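Long-range contact in 1,4-dihydroxy-2-naphthoyl-CoA hydrolase (Escherichia coli, PDB 4K49), which hydrolyses the thioester of 1,4-dihydroxy-2-naphthoyl-CoA to release 1,4-dihydroxy-2-naphthoate and coenzyme A in menaquinone biosynthesis: residues 83-88 with 129-134. Sequence-based numbering, arbitrary orientation.
Sequences LEINAN and SRLTTA
Glu84 and Asn86 pair with Thr132 and Arg130 as antiparallel hydrogen-bonded pairs in the hotdog-fold sheet, joining the strand at the subunit interface to its neighbour within the chain. A classic beta bulge marks one end: Leu83 N and Glu84 N both donate to Thr132 O, the former at 2.7 Å in the carbonyl plane. In return Thr132 N meets Glu84 O on an almost straight bond.

The face carrying Ile85, Ala87, Ser129 and Leu131 is buried and closely packed: Ile85, Ser129 and Leu131 lie on helix 55-72, the sausage wrapped by the sheet in the hotdog fold, and Ala87 on Ile85 of the second subunit. Ile85 CG1 lies anti to the backbone N (chi1 177°), and its CD1 ends 3.8 Å from Leu131 CB and beside Ser129 OG. That hydroxyl donates to Asn86 O at 2.8 Å, while Arg130 N reaches the same oxygen from the opposite face of its carbonyl plane. Ile85 also touches Glu63, the inferred nucleophile or general base, so the pairing forms part of the active-site surroundings.

On the other face the packing is looser and more polar. Arg130, exposed to solvent, bends at chi3 (64°) and turns one face of its guanidinium to Asn86 OD1, which sits 3.5 Å above the plane, over its centre; the amide and guanidinium planes are 51° apart. Asn86 ND2 turns instead to Glu84 OE1, donating within its amide plane to the syn lone pair. Across the interface, Asn88 ND2 is hydrogen-bonded to Glu84 OE1 of the second subunit, whose strand continues the sheet. A water links the two strands on this face, donating to Glu84 OE1 and hydrogen-bonding to Thr132 OG1 at 2.6 Å.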
loop_
_atom_site.group_PDB
_atom_site.type_symbol
_atom_site.label_atom_id
_atom_site.label_comp_id
_atom_site.label_asym_id
_atom_site.label_seq_id
_atom_site.Cartn_x
_atom_site.Cartn_y
_atom_site.Cartn_z
ATOM N N LEU A 83 1.943 -11.130 5.471
ATOM C CA LEU A 83 2.627 -12.088 4.608
ATOM C C LEU A 83 2.301 -11.839 3.136
ATOM O O LEU A 83 3.190 -11.846 2.269
ATOM C CB LEU A 83 2.236 -13.515 5.004
ATOM C CG LEU A 83 2.919 -14.605 4.175
ATOM C CD1 LEU A 83 4.429 -14.634 4.419
ATOM C CD2 LEU A 83 2.300 -15.983 4.442
ATOM N N GLU A 84 1.019 -11.632 2.850
ATOM C CA GLU A 84 0.581 -11.379 1.479
ATOM C C GLU A 84 -0.598 -10.443 1.520
ATOM O O GLU A 84 -1.493 -10.600 2.350
ATOM C CB GLU A 84 0.173 -12.689 0.790
ATOM C CG GLU A 84 0.172 -12.609 -0.745
ATOM C CD GLU A 84 -1.148 -12.135 -1.341
ATOM O OE1 GLU A 84 -2.148 -12.011 -0.590
ATOM O OE2 GLU A 84 -1.190 -11.890 -2.578
ATOM N N ILE A 85 -0.608 -9.452 0.642
ATOM C CA ILE A 85 -1.725 -8.528 0.625
ATOM C C ILE A 85 -2.196 -8.369 -0.802
ATOM O O ILE A 85 -1.387 -8.380 -1.723
ATOM C CB ILE A 85 -1.337 -7.143 1.236
ATOM C CG1 ILE A 85 -2.502 -6.162 1.151
ATOM C CG2 ILE A 85 -0.163 -6.539 0.517
ATOM C CD1 ILE A 85 -3.253 -6.038 2.421
ATOM N N ASN A 86 -3.506 -8.252 -0.995
ATOM C CA ASN A 86 -4.027 -7.974 -2.325
ATOM C C ASN A 86 -5.263 -7.098 -2.223
ATOM O O ASN A 86 -5.889 -7.030 -1.163
ATOM C CB ASN A 86 -4.338 -9.270 -3.071
ATOM C CG ASN A 86 -5.284 -10.177 -2.298
ATOM O OD1 ASN A 86 -6.500 -9.983 -2.323
ATOM N ND2 ASN A 86 -4.730 -11.183 -1.623
ATOM N N ALA A 87 -5.598 -6.412 -3.318
ATOM C CA ALA A 87 -6.696 -5.459 -3.311
ATOM C C ALA A 87 -7.196 -5.185 -4.712
ATOM O O ALA A 87 -6.430 -5.232 -5.684
ATOM C CB ALA A 87 -6.267 -4.155 -2.649
ATOM N N ASN A 88 -8.488 -4.900 -4.811
ATOM C CA ASN A 88 -9.058 -4.435 -6.055
ATOM C C ASN A 88 -9.495 -2.996 -5.842
ATOM O O ASN A 88 -10.194 -2.692 -4.863
ATOM C CB ASN A 88 -10.258 -5.291 -6.454
ATOM C CG ASN A 88 -10.690 -5.041 -7.875
ATOM O OD1 ASN A 88 -11.240 -3.977 -8.191
ATOM N ND2 ASN A 88 -10.427 -6.010 -8.755
ATOM N N SER A 129 -10.014 -5.612 -0.192
ATOM C CA SER A 129 -8.670 -6.131 0.071
ATOM C C SER A 129 -8.698 -7.381 0.935
ATOM O O SER A 129 -9.576 -7.549 1.788
ATOM C CB SER A 129 -7.828 -5.059 0.772
ATOM O OG SER A 129 -6.538 -5.552 1.085
ATOM N N ARG A 130 -7.711 -8.246 0.732
ATOM C CA ARG A 130 -7.547 -9.441 1.553
ATOM C C ARG A 130 -6.097 -9.507 2.018
ATOM O O ARG A 130 -5.177 -9.279 1.228
ATOM C CB ARG A 130 -7.923 -10.678 0.726
ATOM C CG ARG A 130 -7.984 -11.983 1.482
ATOM C CD ARG A 130 -8.570 -13.070 0.560
ATOM N NE ARG A 130 -7.708 -13.341 -0.590
ATOM C CZ ARG A 130 -8.034 -13.133 -1.863
ATOM N NH1 ARG A 130 -7.169 -13.425 -2.817
ATOM N NH2 ARG A 130 -9.213 -12.623 -2.183
ATOM N N LEU A 131 -5.894 -9.794 3.299
ATOM C CA LEU A 131 -4.556 -9.795 3.882
ATOM C C LEU A 131 -4.324 -11.113 4.565
ATOM O O LEU A 131 -5.180 -11.586 5.316
ATOM C CB LEU A 131 -4.395 -8.659 4.911
ATOM C CG LEU A 131 -3.201 -8.768 5.879
ATOM C CD1 LEU A 131 -1.851 -8.558 5.188
ATOM C CD2 LEU A 131 -3.349 -7.834 7.098
ATOM N N THR A 132 -3.171 -11.709 4.289
ATOM C CA THR A 132 -2.767 -12.937 4.959
ATOM C C THR A 132 -1.622 -12.571 5.889
ATOM O O THR A 132 -0.630 -11.951 5.467
ATOM C CB THR A 132 -2.283 -13.998 3.953
ATOM O OG1 THR A 132 -3.325 -14.281 3.001
ATOM C CG2 THR A 132 -1.908 -15.288 4.677
ATOM N N THR A 133 -1.754 -12.936 7.161
ATOM C CA THR A 133 -0.684 -12.676 8.121
ATOM C C THR A 133 0.027 -13.966 8.519
ATOM O O THR A 133 -0.493 -15.069 8.320
ATOM C CB THR A 133 -1.222 -12.021 9.406
ATOM O OG1 THR A 133 -2.123 -12.930 10.050
ATOM C CG2 THR A 133 -1.940 -10.704 9.098
ATOM N N ALA A 134 1.219 -13.805 9.084
ATOM C CA ALA A 134 1.957 -14.905 9.688
ATOM C C ALA A 134 2.146 -14.576 11.161
ATOM O O ALA A 134 2.502 -13.439 11.516
ATOM C CB ALA A 134 3.298 -15.093 9.008
HETATM O O HOH W 1 -3.956 -12.380 1.294
#